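Local coordinates for uncharacterized protein (Neisseria meningitidis, PDB 2PLI) that probably takes part in magnesium and cobalt ion transport, as the transporter-associated domain of a CorC-type efflux protein, at residues 17-22 and 86-91. Residues are numbered along the deposited sequence; the frame is centred on the assembly and turned at random. Where two conformers were deposited one is given.
Sequences SERWRI and MATRVK
Strands 19-23 and 82-89 pair antiparallel in the sheet of the transporter-associated domain, and Trp20 and Ala87 form a hydrogen-bonded pair between them. Trp20 N donates to Ala87 O at 3.1 Å and Ala87 N to Trp20 O at 2.9 Å, both nearly straight. Each carbonyl also receives a CA-H...O contact, from Arg19 and Met86 respectively. Beyond this pair a water continues the bridging: it accepts from Arg89 N at 2.8 Å and donates to Glu18 O and, over a longer distance, to Glu18 OE1.

On the face carrying Trp20, Ile22 and Ala87, the indole swings beside its own backbone N (chi1 -55°), which brings Trp20 CE3 to 3.3 Å from Ala87 O. Its rim meets the backbone of Thr88 and Arg89 near the ring plane. Ile22 CD1 reaches Ala87 CB at 3.8 Å. Phe34 and Phe35 meet the indole edge-to-face, and Ile22 packs on Ile31, so helix 28-35 covers this side.

The other face bears Arg19, Arg21, Met86 and Thr88. Met86, a selenomethionine, turns sharply at chi2 (70°), which sets SE 3.4 Å from Trp20 O; a second turn at chi3 (87°) carries CE over one face of the Arg19 guanidinium, offset toward its rim. Thr88 CG2 lies alongside the Arg19 chain, 3.5 Å from Arg19 CG, and meets the guanidinium at its edge.

In the conformer described here, one of two for Arg89, its guanidinium and the Glu18 carboxylate lie nearly coplanar, yet Glu18 OE1 and Arg89 NE, 4.4 Å apart, are too distant for a salt bridge. Arg89 NH2 instead bonds to Phe35 O and to Ser17 OG of the second subunit. Two sequence-distant strands adjoining in an antiparallel sheet, with a helix on one face, typify this alpha+beta domain.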
# COMPACT_ATOMS: atom_id res chain seq x y z
N SER A 17 -11.90 3.76 -13.16
CA SER A 17 -12.45 3.91 -11.82
C SER A 17 -13.01 2.62 -11.24
O SER A 17 -12.97 2.44 -10.02
CB SER A 17 -13.47 5.04 -11.73
OG SER A 17 -14.66 4.70 -12.41
N GLU A 18 -13.54 1.72 -12.10
CA GLU A 18 -14.13 0.47 -11.62
C GLU A 18 -13.50 -0.84 -12.12
O GLU A 18 -14.16 -1.88 -12.14
CB GLU A 18 -15.64 0.47 -11.83
CG GLU A 18 -16.39 1.45 -10.91
CD GLU A 18 -16.32 1.06 -9.42
OE1 GLU A 18 -16.74 -0.09 -9.04
OE2 GLU A 18 -15.79 1.90 -8.63
N ARG A 19 -12.22 -0.81 -12.44
CA ARG A 19 -11.53 -2.01 -12.90
C ARG A 19 -10.09 -1.92 -12.45
O ARG A 19 -9.48 -0.87 -12.55
CB ARG A 19 -11.60 -2.05 -14.41
CG ARG A 19 -11.37 -3.38 -14.98
CD ARG A 19 -12.28 -3.50 -16.22
NE ARG A 19 -11.83 -4.59 -17.01
CZ ARG A 19 -10.98 -4.50 -18.01
NH1 ARG A 19 -10.52 -3.33 -18.46
NH2 ARG A 19 -10.64 -5.60 -18.59
N TRP A 20 -9.57 -3.03 -11.95
CA TRP A 20 -8.27 -3.05 -11.33
C TRP A 20 -7.39 -4.18 -11.84
O TRP A 20 -7.82 -5.34 -11.90
CB TRP A 20 -8.43 -3.21 -9.81
CG TRP A 20 -9.30 -2.18 -9.22
CD1 TRP A 20 -8.93 -0.95 -8.79
CD2 TRP A 20 -10.72 -2.25 -9.03
NE1 TRP A 20 -10.02 -0.24 -8.35
CE2 TRP A 20 -11.14 -1.01 -8.51
CE3 TRP A 20 -11.70 -3.24 -9.25
CZ2 TRP A 20 -12.47 -0.73 -8.21
CZ3 TRP A 20 -13.05 -2.93 -8.96
CH2 TRP A 20 -13.40 -1.70 -8.44
N ARG A 21 -6.14 -3.87 -12.14
CA ARG A 21 -5.18 -4.90 -12.46
C ARG A 21 -4.41 -5.20 -11.20
O ARG A 21 -3.86 -4.27 -10.57
CB ARG A 21 -4.23 -4.44 -13.56
CG ARG A 21 -3.32 -5.60 -13.99
CD ARG A 21 -2.32 -5.16 -15.08
NE ARG A 21 -2.95 -4.62 -16.25
CZ ARG A 21 -2.91 -3.34 -16.62
NH1 ARG A 21 -2.25 -2.42 -15.89
NH2 ARG A 21 -3.54 -2.96 -17.72
N ILE A 22 -4.37 -6.47 -10.80
CA ILE A 22 -3.84 -6.82 -9.48
C ILE A 22 -2.70 -7.85 -9.58
O ILE A 22 -2.86 -8.91 -10.19
CB ILE A 22 -4.98 -7.43 -8.59
CG1 ILE A 22 -6.15 -6.45 -8.45
CG2 ILE A 22 -4.45 -7.81 -7.19
CD1 ILE A 22 -7.32 -6.94 -7.59
N MSE A 86 -7.28 -9.41 -13.35
CA MSE A 86 -8.13 -8.22 -13.58
C MSE A 86 -9.40 -8.43 -12.80
O MSE A 86 -10.07 -9.46 -12.95
CB MSE A 86 -8.45 -8.08 -15.06
CG MSE A 86 -9.21 -6.83 -15.43
SE MSE A 86 -8.08 -5.24 -15.25
CE MSE A 86 -7.21 -5.17 -16.96
N ALA A 87 -9.74 -7.45 -11.97
CA ALA A 87 -10.91 -7.55 -11.10
C ALA A 87 -11.93 -6.49 -11.43
O ALA A 87 -11.57 -5.36 -11.82
CB ALA A 87 -10.52 -7.41 -9.67
N THR A 88 -13.20 -6.86 -11.26
CA THR A 88 -14.30 -5.89 -11.34
C THR A 88 -15.30 -6.32 -10.29
O THR A 88 -15.29 -7.47 -9.83
CB THR A 88 -14.95 -5.86 -12.72
OG1 THR A 88 -15.40 -7.17 -13.07
CG2 THR A 88 -13.97 -5.37 -13.75
N ARG A 89 -16.18 -5.39 -9.91
CA ARG A 89 -17.26 -5.67 -8.97
C ARG A 89 -18.41 -6.43 -9.64
O ARG A 89 -18.86 -6.06 -10.73
CB ARG A 89 -17.77 -4.36 -8.33
CG ARG A 89 -16.81 -3.79 -7.28
CD ARG A 89 -17.45 -2.75 -6.34
NE ARG A 89 -16.53 -2.28 -5.28
CZ ARG A 89 -16.17 -2.96 -4.18
NH1 ARG A 89 -16.62 -4.19 -3.96
NH2 ARG A 89 -15.35 -2.42 -3.28
N VAL A 90 -18.90 -7.47 -8.98
CA VAL A 90 -20.00 -8.28 -9.50
C VAL A 90 -21.21 -7.38 -9.69
O VAL A 90 -21.43 -6.48 -8.88
CB VAL A 90 -20.38 -9.41 -8.52
CG1 VAL A 90 -20.98 -8.82 -7.24
CG2 VAL A 90 -21.36 -10.41 -9.16
N LYS A 91 -21.99 -7.63 -10.74
CA LYS A 91 -23.23 -6.87 -10.98
C LYS A 91 -24.54 -7.61 -10.64
O LYS A 91 -24.54 -8.67 -9.99
CB LYS A 91 -23.30 -6.39 -12.44
CG LYS A 91 -23.07 -7.48 -13.49
CD LYS A 91 -23.67 -7.09 -14.86
CE LYS A 91 -25.04 -7.73 -15.11
NZ LYS A 91 -25.44 -7.65 -16.57
O HOH W 1 -16.35 -2.76 -10.84